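Local coordinates for protein cytochrome c'' (PDB 1GU2) that probably transfers electrons, using a single heme c that is bound covalently to the chain, at residues F34-F39 with A48-H53; I28-I33 with K109-A114; N56-G61 with P72-V77. All coordinates share one frame; numbering follows the deposited sequence.

The three contacts close around one heme c in a small, mainly helical chain. Along the sequence the order is 28-33, 34-39, 48-53, 56-61, 72-77 and 109-114, so contact 2 brackets the other two and contact 1 ends before contact 3 begins. Contacts 1 and 2 share helix 28-36, and their centres are 12 Å apart. Contact 3 joins two loops, with its centre 14 Å from each of the others. Phe112 of contact 2 packs on Phe34 and Phe35 of contact 1 and on Leu73 of contact 3. Together they join the heme-attachment segment, the crossing of two helices and a loop pair around the heme.

Contact 1 (F34-F39 with A48-H53); sequences FFNRKF and ACASCH. With HEC (heme c), chain C.
Phe35 and Cys49 form the apolar centre, with Phe35 CD1 3.5 Å from Cys49 CB. The Phe35 side chain has CG anti to the backbone N (chi1 -177°), which carries the ring over to the segment 48-53. There its edge meets the CB of His53, at 3.6 Å from Phe35 CZ, and the two side chains cross at about a right angle. Ala50 lies over one face of the same ring. Phe34 adds a sulfur-aromatic contact: Cys49 SG lies 4.8 Å from the centroid of its ring and approaches obliquely. Phe34 CE1 also reaches the heme methyl CMB.

Further out, Phe39 turns one ring face to Ala48, with its CE2 3.6 Å from Ala48 CA. The ring also touches Ile99 and Leu100 of helix 85-100. An alanine in place of Phe39 is likely to uncover the backbone of Ala48 and open a gap toward that helix.

At the polar edge Ala50 N donates to Phe35 O at 3.1 Å, with a bent N-H...O angle of 140°. Cys49 N donates to water 1 at 2.9 Å. This water also lies within bonding distance of Phe34 O and Arg37 O, probably sharing its protons among several acceptors.

Cys49, Cys52 and His53 make up the CXXCH heme-binding motif. Both cysteine sulfurs are bonded to the heme, and His53 NE2 binds the iron at 2.0 Å, with His95 as the other axial ligand. The chemistry implies that the end of helix 28-36 and the residues just after it hold the start of the motif through aromatic rings, one direct backbone bond and a bound water.

Contact 2 (I28-I33 with K109-A114); sequences ITDGKI and KANFIA
Asn111 ND2 donates to two waters that bridge it to Asp30. Water 3 lies 2.9 Å from Asn111 ND2 and gives a proton to Asp30 OD1 at 2.7 Å. Water 2 also lies 2.9 Å from Asn111 ND2, but its link to Asp30 O is weak. The other end of the amide is held as well: Asn111 OD1 is hydrogen-bonded to Tyr23 OH and to the backbone N of Ser27. Bonds at both ends should fix the rotation of the amide. With CG beside the backbone N (chi1 -72°) the amide points toward helix 28-33, where ND2 lies by Asp30 CB.

Next to this polar patch the two helices meet closely. Their axes approach to 7.3 Å and cross almost at a right angle, 92° between their N-to-C directions. The lack of a side chain at Gly31 is consistent with so close an approach. Its CA sits 3.6 Å from Asn111 O, and a CB built on it would collide with that carbonyl oxygen. Next to it, the edge of the Phe112 ring faces Gly31 O, with CD2 at 4.2 Å. On the far flank Ile28 packs by CG1 on Ala114, but it has two conformers and this contact is less certain.

A glycine packed at a near-perpendicular crossing, next to an aromatic side chain of the other helix, is consistent with the pairing of the N- and C-terminal helices in class I cytochromes c; here helix 28-36, not the first helix 2-19, would take the N-terminal place. Phe112 also reaches the heme and Phe92 of helix 85-100. Other faces of helix 106-118 meet helix 2-19: Ala110 touches Tyr12 and Thr13, and Ile113 touches Val9. Helix 106-118 therefore lies among helices 2-19, 28-36 and 85-100.

Contact 3 (N56-G61 with P72-V77); sequences NPANVG and PLAPRV. With HEC (heme c), chain C.
Pro57 O, in a type I beta turn from Asn56 to Asn59, takes two backbone N-H groups from the facing loop. The bond from Ala74 N is the sounder one, 3.0 Å long with an N-H...O angle of 155°. Its donor stands above the carbonyl plane, 51° out of it. Leu73 N is 2.9 Å from the same oxygen, but its bond is weak because of its poor angle of 127°. The turn itself is closed by Asn59 N donating to Asn56 O. It thus offers a carbonyl to two successive amides of the loop that follows strand 69-70.

Around this grip the packing is made by small and ring side chains. The Pro72 ring lies against the carbonyl oxygens of Pro57, Ala58 and Asn59, and Pro72 CA makes a C-H...O contact with Asn59 O. At the outer rim, Val60 CG2 meets Pro72 CD at 4.0 Å. Val77 comes from the other end of the loop. With CG1 anti to the backbone N, it brings CG1 to Ala58 O and CG2 to within 3.9 Å of Ala58 CB. Ala74 CB fills in next to Ala58 CA.

Inward, Pro57 touches Tyr115 and Leu116 of helix 106-118, and Leu73 packs on Phe112 and Leu116. Arg81, which is hydrogen-bonded to the heme, also bonds Pro72 O. Leu73 carries the contact to the heme on the side of His53: its CD1 packs against His53 ND1, and Leu73 CD2 lies 3.6 Å from heme C2A.

Contact 1 (F34-F39 with A48-H53)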
loop_
_atom_site.group_PDB
_atom_site.type_symbol
_atom_site.label_atom_id
_atom_site.label_comp_id
_atom_site.label_asym_id
_atom_site.label_seq_id
_atom_site.Cartn_x
_atom_site.Cartn_y
_atom_site.Cartn_z
ATOM N N PHE A 34 -3.371 1.345 -8.516
ATOM C CA PHE A 34 -1.966 1.460 -8.166
ATOM C C PHE A 34 -1.432 0.100 -7.715
ATOM O O PHE A 34 -0.345 -0.324 -8.088
ATOM C CB PHE A 34 -1.842 2.504 -7.069
ATOM C CG PHE A 34 -0.514 2.563 -6.345
ATOM C CD1 PHE A 34 -0.377 1.897 -5.120
ATOM C CD2 PHE A 34 0.552 3.273 -6.874
ATOM C CE1 PHE A 34 0.797 1.970 -4.402
ATOM C CE2 PHE A 34 1.743 3.347 -6.151
ATOM C CZ PHE A 34 1.831 2.672 -4.953
ATOM N N PHE A 35 -2.183 -0.635 -6.906
ATOM C CA PHE A 35 -1.766 -1.933 -6.346
ATOM C C PHE A 35 -1.598 -3.001 -7.411
ATOM O O PHE A 35 -0.713 -3.847 -7.280
ATOM C CB PHE A 35 -2.805 -2.341 -5.292
ATOM C CG PHE A 35 -2.527 -3.621 -4.554
ATOM C CD1 PHE A 35 -1.447 -3.748 -3.677
ATOM C CD2 PHE A 35 -3.347 -4.732 -4.737
ATOM C CE1 PHE A 35 -1.187 -4.945 -3.015
ATOM C CE2 PHE A 35 -3.120 -5.936 -4.071
ATOM C CZ PHE A 35 -2.031 -6.032 -3.210
ATOM N N ASN A 36 -2.445 -2.960 -8.440
ATOM C CA ASN A 36 -2.428 -3.965 -9.502
ATOM C C ASN A 36 -1.678 -3.568 -10.739
ATOM O O ASN A 36 -1.459 -4.404 -11.625
ATOM C CB ASN A 36 -3.878 -4.344 -9.870
ATOM C CG ASN A 36 -4.525 -5.117 -8.735
ATOM O OD1 ASN A 36 -4.316 -6.303 -8.565
ATOM N ND2 ASN A 36 -5.363 -4.422 -7.945
ATOM N N ARG A 37 -1.281 -2.319 -10.875
ATOM C CA ARG A 37 -0.710 -1.834 -12.133
ATOM C C ARG A 37 0.619 -2.471 -12.417
ATOM O O ARG A 37 1.481 -2.525 -11.554
ATOM C CB ARG A 37 -0.529 -0.308 -12.054
ATOM C CG ARG A 37 0.180 0.227 -13.302
ATOM C CD ARG A 37 0.476 1.697 -13.244
ATOM N NE ARG A 37 -0.362 2.523 -12.473
ATOM C CZ ARG A 37 -0.696 3.371 -11.532
ATOM N NH1 ARG A 37 -1.969 3.815 -11.403
ATOM N NH2 ARG A 37 0.166 3.854 -10.629
ATOM N N LYS A 38 0.833 -2.941 -13.666
ATOM C CA LYS A 38 2.101 -3.473 -14.051
ATOM C C LYS A 38 3.024 -2.339 -14.420
ATOM O O LYS A 38 2.757 -1.556 -15.333
ATOM C CB LYS A 38 1.944 -4.413 -15.238
ATOM C CG LYS A 38 1.291 -5.733 -14.807
ATOM C CD LYS A 38 0.767 -6.533 -15.995
ATOM C CE LYS A 38 -0.544 -7.240 -15.649
ATOM N NZ LYS A 38 -1.491 -7.113 -16.792
ATOM N N PHE A 39 4.132 -2.262 -13.696
ATOM C CA PHE A 39 5.190 -1.304 -13.990
ATOM C C PHE A 39 6.364 -2.046 -14.581
ATOM O O PHE A 39 6.478 -3.266 -14.530
ATOM C CB PHE A 39 5.557 -0.522 -12.716
ATOM C CG PHE A 39 5.906 -1.365 -11.517
ATOM C CD1 PHE A 39 7.136 -1.994 -11.391
ATOM C CD2 PHE A 39 4.994 -1.498 -10.484
ATOM C CE1 PHE A 39 7.468 -2.724 -10.242
ATOM C CE2 PHE A 39 5.281 -2.232 -9.343
ATOM C CZ PHE A 39 6.527 -2.862 -9.211
ATOM N N ALA A 48 4.063 -5.887 -10.356
ATOM C CA ALA A 48 3.052 -5.063 -9.676
ATOM C C ALA A 48 3.162 -5.316 -8.182
ATOM O O ALA A 48 3.731 -6.332 -7.764
ATOM C CB ALA A 48 1.634 -5.418 -10.116
ATOM N N CYS A 49 2.594 -4.448 -7.365
ATOM C CA CYS A 49 2.503 -4.774 -5.932
ATOM C C CYS A 49 1.857 -6.177 -5.732
ATOM O O CYS A 49 2.281 -6.946 -4.870
ATOM C CB CYS A 49 1.691 -3.743 -5.169
ATOM S SG CYS A 49 2.102 -2.011 -5.482
ATOM N N ALA A 50 0.838 -6.438 -6.540
ATOM C CA ALA A 50 0.134 -7.707 -6.498
ATOM C C ALA A 50 0.987 -8.922 -6.861
ATOM O O ALA A 50 0.611 -10.063 -6.560
ATOM C CB ALA A 50 -1.070 -7.629 -7.453
ATOM N N SER A 51 2.153 -8.709 -7.492
ATOM C CA SER A 51 3.029 -9.826 -7.811
ATOM C C SER A 51 3.437 -10.579 -6.558
ATOM O O SER A 51 3.543 -11.793 -6.597
ATOM C CB SER A 51 4.291 -9.364 -8.515
ATOM O OG SER A 51 4.015 -8.751 -9.768
ATOM N N CYS A 52 3.685 -9.826 -5.476
ATOM C CA CYS A 52 4.069 -10.416 -4.203
ATOM C C CYS A 52 2.905 -10.474 -3.235
ATOM O O CYS A 52 2.797 -11.405 -2.439
ATOM C CB CYS A 52 5.221 -9.617 -3.574
ATOM S SG CYS A 52 6.713 -9.757 -4.570
ATOM N N HIS A 53 2.013 -9.495 -3.248
ATOM C CA HIS A 53 0.958 -9.409 -2.210
ATOM C C HIS A 53 -0.330 -10.052 -2.659
ATOM O O HIS A 53 -1.309 -10.075 -1.896
ATOM C CB HIS A 53 0.760 -7.925 -1.824
ATOM C CG HIS A 53 1.958 -7.360 -1.128
ATOM N ND1 HIS A 53 2.354 -7.756 0.128
ATOM C CD2 HIS A 53 2.845 -6.414 -1.452
ATOM C CE1 HIS A 53 3.439 -7.067 0.520
ATOM N NE2 HIS A 53 3.769 -6.239 -0.438
HETATM FE FE HEC C . 5.304 -4.936 -0.264
HETATM C CHA HEC C . 5.670 -5.246 3.126
HETATM C CHB HEC C . 3.033 -2.438 0.227
HETATM C CHC HEC C . 5.326 -4.303 -3.641
HETATM C CHD HEC C . 7.304 -7.685 -0.732
HETATM N NA HEC C . 4.463 -4.067 1.334
HETATM C C1A HEC C . 4.746 -4.314 2.688
HETATM C C2A HEC C . 3.955 -3.446 3.516
HETATM C C3A HEC C . 3.183 -2.699 2.708
HETATM C C4A HEC C . 3.524 -3.051 1.351
HETATM C CMA HEC C . 2.150 -1.613 3.103
HETATM C CAA HEC C . 4.006 -3.415 5.053
HETATM C CBA HEC C . 5.002 -2.369 5.587
HETATM C CGA HEC C . 5.067 -2.358 7.075
HETATM O O1A HEC C . 6.149 -2.052 7.620
HETATM O O2A HEC C . 4.069 -2.645 7.757
HETATM N NB HEC C . 4.375 -3.616 -1.458
HETATM C C1B HEC C . 3.493 -2.643 -1.078
HETATM C C2B HEC C . 3.140 -1.828 -2.233
HETATM C C3B HEC C . 3.806 -2.335 -3.309
HETATM C C4B HEC C . 4.555 -3.471 -2.822
HETATM C CMB HEC C . 2.196 -0.614 -2.219
HETATM C CAB HEC C . 3.790 -1.873 -4.785
HETATM C CBB HEC C . 4.254 -0.425 -4.924
HETATM N NC HEC C . 6.134 -5.824 -1.856
HETATM C C1C HEC C . 5.996 -5.430 -3.189
HETATM C C2C HEC C . 6.634 -6.404 -4.047
HETATM C C3C HEC C . 7.172 -7.368 -3.241
HETATM C C4C HEC C . 6.875 -7.008 -1.883
HETATM C CMC HEC C . 6.592 -6.298 -5.585
HETATM C CAC HEC C . 7.873 -8.677 -3.608
HETATM C CBC HEC C . 9.114 -8.471 -4.471
HETATM N ND HEC C . 6.270 -6.193 0.943
HETATM C C1D HEC C . 7.089 -7.264 0.559
HETATM C C2D HEC C . 7.764 -7.802 1.710
HETATM C C3D HEC C . 7.452 -7.002 2.773
HETATM C C4D HEC C . 6.426 -6.086 2.325
HETATM C CMD HEC C . 8.702 -9.022 1.706
HETATM C CAD HEC C . 8.123 -7.044 4.169
HETATM C CBD HEC C . 7.645 -8.239 5.032
HETATM C CGD HEC C . 6.427 -7.936 5.880
HETATM O O1D HEC C . 5.691 -8.872 6.309
HETATM O O2D HEC C . 6.174 -6.739 6.177
HETATM O O HOH W 1 1.765 -2.101 -8.867
#

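Contact 2 (I28-I33 with K109-A114)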
loop_
_atom_site.group_PDB
_atom_site.type_symbol
_atom_site.label_atom_id
_atom_site.label_comp_id
_atom_site.label_asym_id
_atom_site.label_seq_id
_atom_site.Cartn_x
_atom_site.Cartn_y
_atom_site.Cartn_z
ATOM N N ILE A 28 -10.364 5.180 -3.534
ATOM C CA ILE A 28 -10.047 3.769 -3.417
ATOM C C ILE A 28 -9.907 3.079 -4.770
ATOM O O ILE A 28 -9.140 2.110 -4.864
ATOM C CB ILE A 28 -11.106 3.119 -2.544
ATOM C CG1 ILE A 28 -10.609 3.487 -1.114
ATOM C CG2 ILE A 28 -11.380 1.654 -2.621
ATOM C CD1 ILE A 28 -11.846 3.650 -0.333
ATOM N N THR A 29 -10.577 3.552 -5.794
ATOM C CA THR A 29 -10.369 3.060 -7.147
ATOM C C THR A 29 -8.925 3.252 -7.590
ATOM O O THR A 29 -8.267 2.348 -8.160
ATOM C CB THR A 29 -11.341 3.753 -8.123
ATOM O OG1 THR A 29 -12.689 3.425 -7.804
ATOM C CG2 THR A 29 -11.134 3.184 -9.531
ATOM N N ASP A 30 -8.417 4.473 -7.350
ATOM C CA ASP A 30 -7.023 4.702 -7.743
ATOM C C ASP A 30 -6.069 3.908 -6.898
ATOM O O ASP A 30 -5.030 3.466 -7.408
ATOM C CB ASP A 30 -6.715 6.199 -7.673
ATOM C CG ASP A 30 -7.389 7.023 -8.772
ATOM O OD1 ASP A 30 -7.453 8.259 -8.540
ATOM O OD2 ASP A 30 -7.817 6.469 -9.798
ATOM N N GLY A 31 -6.355 3.711 -5.635
ATOM C CA GLY A 31 -5.479 2.868 -4.797
ATOM C C GLY A 31 -5.438 1.437 -5.290
ATOM O O GLY A 31 -4.352 0.844 -5.313
ATOM N N LYS A 32 -6.577 0.876 -5.696
ATOM C CA LYS A 32 -6.619 -0.451 -6.244
ATOM C C LYS A 32 -5.868 -0.545 -7.582
ATOM O O LYS A 32 -5.122 -1.498 -7.857
ATOM C CB LYS A 32 -8.104 -0.902 -6.395
ATOM C CG LYS A 32 -8.240 -2.306 -6.917
ATOM C CD LYS A 32 -9.699 -2.721 -7.048
ATOM C CE LYS A 32 -9.834 -4.213 -7.236
ATOM N NZ LYS A 32 -11.197 -4.658 -6.883
ATOM N N ILE A 33 -6.037 0.468 -8.454
ATOM C CA ILE A 33 -5.299 0.467 -9.715
ATOM C C ILE A 33 -3.816 0.532 -9.450
ATOM O O ILE A 33 -3.069 -0.207 -10.114
ATOM C CB ILE A 33 -5.769 1.632 -10.590
ATOM C CG1 ILE A 33 -7.171 1.428 -11.137
ATOM C CG2 ILE A 33 -4.756 1.896 -11.715
ATOM C CD1 ILE A 33 -7.815 2.649 -11.748
ATOM N N LYS A 109 -0.055 7.086 -1.206
ATOM C CA LYS A 109 -0.145 6.438 0.111
ATOM C C LYS A 109 -1.538 6.572 0.689
ATOM O O LYS A 109 -2.109 5.621 1.216
ATOM C CB LYS A 109 0.911 7.043 1.062
ATOM C CG LYS A 109 2.354 6.760 0.672
ATOM C CD LYS A 109 3.326 7.359 1.707
ATOM C CE LYS A 109 4.737 7.084 1.232
ATOM N NZ LYS A 109 5.732 7.723 2.133
ATOM N N ALA A 110 -2.148 7.765 0.597
ATOM C CA ALA A 110 -3.505 7.929 1.072
ATOM C C ALA A 110 -4.472 7.019 0.337
ATOM O O ALA A 110 -5.328 6.348 0.931
ATOM C CB ALA A 110 -3.915 9.379 0.901
ATOM N N ASN A 111 -4.391 6.966 -1.001
ATOM C CA ASN A 111 -5.295 6.166 -1.786
ATOM C C ASN A 111 -5.103 4.676 -1.492
ATOM O O ASN A 111 -6.077 3.918 -1.401
ATOM C CB ASN A 111 -5.071 6.378 -3.306
ATOM C CG ASN A 111 -5.535 7.716 -3.837
ATOM O OD1 ASN A 111 -6.282 8.438 -3.168
ATOM N ND2 ASN A 111 -5.107 8.027 -5.055
ATOM N N PHE A 112 -3.846 4.248 -1.347
ATOM C CA PHE A 112 -3.565 2.847 -1.102
ATOM C C PHE A 112 -4.041 2.403 0.279
ATOM O O PHE A 112 -4.644 1.346 0.394
ATOM C CB PHE A 112 -2.068 2.583 -1.293
ATOM C CG PHE A 112 -1.731 1.140 -0.957
ATOM C CD1 PHE A 112 -0.942 0.831 0.130
ATOM C CD2 PHE A 112 -2.237 0.134 -1.763
ATOM C CE1 PHE A 112 -0.645 -0.486 0.429
ATOM C CE2 PHE A 112 -1.991 -1.175 -1.471
ATOM C CZ PHE A 112 -1.198 -1.459 -0.380
ATOM N N ILE A 113 -3.778 3.194 1.323
ATOM C CA ILE A 113 -4.208 2.798 2.657
ATOM C C ILE A 113 -5.721 2.838 2.744
ATOM O O ILE A 113 -6.336 1.946 3.352
ATOM C CB ILE A 113 -3.485 3.607 3.756
ATOM C CG1 ILE A 113 -1.961 3.465 3.675
ATOM C CG2 ILE A 113 -4.044 3.212 5.113
ATOM C CD1 ILE A 113 -1.181 4.361 4.621
ATOM N N ALA A 114 -6.375 3.785 2.096
ATOM C CA ALA A 114 -7.827 3.830 2.066
ATOM C C ALA A 114 -8.332 2.587 1.387
ATOM O O ALA A 114 -9.276 1.947 1.839
ATOM C CB ALA A 114 -8.303 5.083 1.348
HETATM O O HOH W 2 -3.190 6.214 -6.332
HETATM O O HOH W 3 -6.563 9.971 -6.669
#

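Contact 3 (N56-G61 with P72-V77)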
loop_
_atom_site.group_PDB
_atom_site.type_symbol
_atom_site.label_atom_id
_atom_site.label_comp_id
_atom_site.label_asym_id
_atom_site.label_seq_id
_atom_site.Cartn_x
_atom_site.Cartn_y
_atom_site.Cartn_z
ATOM N N ASN A 56 -5.490 -9.410 -3.890
ATOM C CA ASN A 56 -6.232 -9.235 -2.659
ATOM C C ASN A 56 -5.278 -9.079 -1.462
ATOM O O ASN A 56 -4.711 -10.060 -0.970
ATOM C CB ASN A 56 -7.213 -10.409 -2.466
ATOM C CG ASN A 56 -8.251 -10.174 -1.402
ATOM O OD1 ASN A 56 -9.263 -10.885 -1.224
ATOM N ND2 ASN A 56 -8.066 -9.139 -0.640
ATOM N N PRO A 57 -5.203 -7.862 -0.928
ATOM C CA PRO A 57 -4.308 -7.631 0.228
ATOM C C PRO A 57 -4.757 -8.206 1.546
ATOM O O PRO A 57 -4.045 -8.161 2.557
ATOM C CB PRO A 57 -4.261 -6.102 0.257
ATOM C CG PRO A 57 -5.581 -5.662 -0.271
ATOM C CD PRO A 57 -5.894 -6.634 -1.353
ATOM N N ALA A 58 -5.918 -8.858 1.657
ATOM C CA ALA A 58 -6.418 -9.633 2.745
ATOM C C ALA A 58 -5.826 -11.041 2.717
ATOM O O ALA A 58 -5.963 -11.759 3.728
ATOM C CB ALA A 58 -7.941 -9.680 2.707
ATOM N N ASN A 59 -5.159 -11.452 1.642
ATOM C CA ASN A 59 -4.559 -12.779 1.561
ATOM C C ASN A 59 -3.083 -12.792 1.962
ATOM O O ASN A 59 -2.410 -11.764 1.980
ATOM C CB ASN A 59 -4.604 -13.408 0.127
ATOM C CG ASN A 59 -5.955 -14.065 -0.016
ATOM O OD1 ASN A 59 -6.432 -15.156 0.078
ATOM N ND2 ASN A 59 -6.791 -13.140 -0.351
ATOM N N VAL A 60 -2.562 -13.975 2.240
ATOM C CA VAL A 60 -1.131 -14.169 2.444
ATOM C C VAL A 60 -0.442 -14.099 1.103
ATOM O O VAL A 60 -0.848 -14.732 0.141
ATOM C CB VAL A 60 -0.924 -15.516 3.139
ATOM C CG1 VAL A 60 0.536 -15.879 3.130
ATOM C CG2 VAL A 60 -1.456 -15.481 4.571
ATOM N N GLY A 61 0.618 -13.329 1.018
ATOM C CA GLY A 61 1.432 -13.138 -0.154
ATOM C C GLY A 61 2.656 -14.031 -0.174
ATOM O O GLY A 61 2.876 -14.868 0.723
ATOM N N PRO A 72 -0.741 -10.868 5.425
ATOM C CA PRO A 72 -1.605 -9.932 4.711
ATOM C C PRO A 72 -1.296 -8.472 5.051
ATOM O O PRO A 72 -0.812 -8.149 6.159
ATOM C CB PRO A 72 -2.995 -10.319 5.223
ATOM C CG PRO A 72 -2.863 -11.774 5.632
ATOM C CD PRO A 72 -1.482 -11.848 6.224
ATOM N N LEU A 73 -1.616 -7.579 4.104
ATOM C CA LEU A 73 -1.520 -6.143 4.300
ATOM C C LEU A 73 -2.760 -5.475 4.906
ATOM O O LEU A 73 -2.637 -4.450 5.573
ATOM C CB LEU A 73 -1.224 -5.465 2.969
ATOM C CG LEU A 73 0.101 -5.868 2.277
ATOM C CD1 LEU A 73 0.340 -4.994 1.050
ATOM C CD2 LEU A 73 1.278 -5.801 3.257
ATOM N N ALA A 74 -3.956 -6.059 4.688
ATOM C CA ALA A 74 -5.178 -5.415 5.145
ATOM C C ALA A 74 -5.291 -5.435 6.657
ATOM O O ALA A 74 -5.254 -6.513 7.263
ATOM C CB ALA A 74 -6.371 -6.120 4.522
ATOM N N PRO A 75 -5.380 -4.285 7.322
ATOM C CA PRO A 75 -5.309 -4.263 8.804
ATOM C C PRO A 75 -6.521 -4.808 9.526
ATOM O O PRO A 75 -6.400 -5.166 10.698
ATOM C CB PRO A 75 -5.057 -2.787 9.137
ATOM C CG PRO A 75 -5.637 -2.063 7.981
ATOM C CD PRO A 75 -5.353 -2.932 6.757
ATOM N N ARG A 76 -7.653 -4.971 8.851
ATOM C CA ARG A 76 -8.780 -5.677 9.510
ATOM C C ARG A 76 -8.493 -7.168 9.621
ATOM O O ARG A 76 -8.985 -7.834 10.530
ATOM C CB ARG A 76 -10.089 -5.347 8.792
ATOM C CG ARG A 76 -11.299 -6.038 9.416
ATOM C CD ARG A 76 -11.589 -5.666 10.831
ATOM N NE ARG A 76 -11.952 -4.285 11.125
ATOM C CZ ARG A 76 -11.730 -3.676 12.304
ATOM N NH1 ARG A 76 -12.090 -2.410 12.501
ATOM N NH2 ARG A 76 -11.151 -4.265 13.352
ATOM N N VAL A 77 -7.682 -7.705 8.704
ATOM C CA VAL A 77 -7.347 -9.114 8.687
ATOM C C VAL A 77 -6.096 -9.380 9.485
ATOM O O VAL A 77 -6.074 -10.301 10.311
ATOM C CB VAL A 77 -7.169 -9.577 7.246
ATOM C CG1 VAL A 77 -6.715 -11.029 7.148
ATOM C CG2 VAL A 77 -8.531 -9.349 6.589
HETATM FE FE HEC C . 5.304 -4.936 -0.264
HETATM C CHA HEC C . 5.670 -5.246 3.126
HETATM C CHB HEC C . 3.033 -2.438 0.227
HETATM C CHC HEC C . 5.326 -4.303 -3.641
HETATM C CHD HEC C . 7.304 -7.685 -0.732
HETATM N NA HEC C . 4.463 -4.067 1.334
HETATM C C1A HEC C . 4.746 -4.314 2.688
HETATM C C2A HEC C . 3.955 -3.446 3.516
HETATM C C3A HEC C . 3.183 -2.699 2.708
HETATM C C4A HEC C . 3.524 -3.051 1.351
HETATM C CMA HEC C . 2.150 -1.613 3.103
HETATM C CAA HEC C . 4.006 -3.415 5.053
HETATM C CBA HEC C . 5.002 -2.369 5.587
HETATM C CGA HEC C . 5.067 -2.358 7.075
HETATM O O1A HEC C . 6.149 -2.052 7.620
HETATM O O2A HEC C . 4.069 -2.645 7.757
HETATM N NB HEC C . 4.375 -3.616 -1.458
HETATM C C1B HEC C . 3.493 -2.643 -1.078
HETATM C C2B HEC C . 3.140 -1.828 -2.233
HETATM C C3B HEC C . 3.806 -2.335 -3.309
HETATM C C4B HEC C . 4.555 -3.471 -2.822
HETATM C CMB HEC C . 2.196 -0.614 -2.219
HETATM C CAB HEC C . 3.790 -1.873 -4.785
HETATM C CBB HEC C . 4.254 -0.425 -4.924
HETATM N NC HEC C . 6.134 -5.824 -1.856
HETATM C C1C HEC C . 5.996 -5.430 -3.189
HETATM C C2C HEC C . 6.634 -6.404 -4.047
HETATM C C3C HEC C . 7.172 -7.368 -3.241
HETATM C C4C HEC C . 6.875 -7.008 -1.883
HETATM C CMC HEC C . 6.592 -6.298 -5.585
HETATM C CAC HEC C . 7.873 -8.677 -3.608
HETATM C CBC HEC C . 9.114 -8.471 -4.471
HETATM N ND HEC C . 6.270 -6.193 0.943
HETATM C C1D HEC C . 7.089 -7.264 0.559
HETATM C C2D HEC C . 7.764 -7.802 1.710
HETATM C C3D HEC C . 7.452 -7.002 2.773
HETATM C C4D HEC C . 6.426 -6.086 2.325
HETATM C CMD HEC C . 8.702 -9.022 1.706
HETATM C CAD HEC C . 8.123 -7.044 4.169
HETATM C CBD HEC C . 7.645 -8.239 5.032
HETATM C CGD HEC C . 6.427 -7.936 5.880
HETATM O O1D HEC C . 5.691 -8.872 6.309
HETATM O O2D HEC C . 6.174 -6.739 6.177
#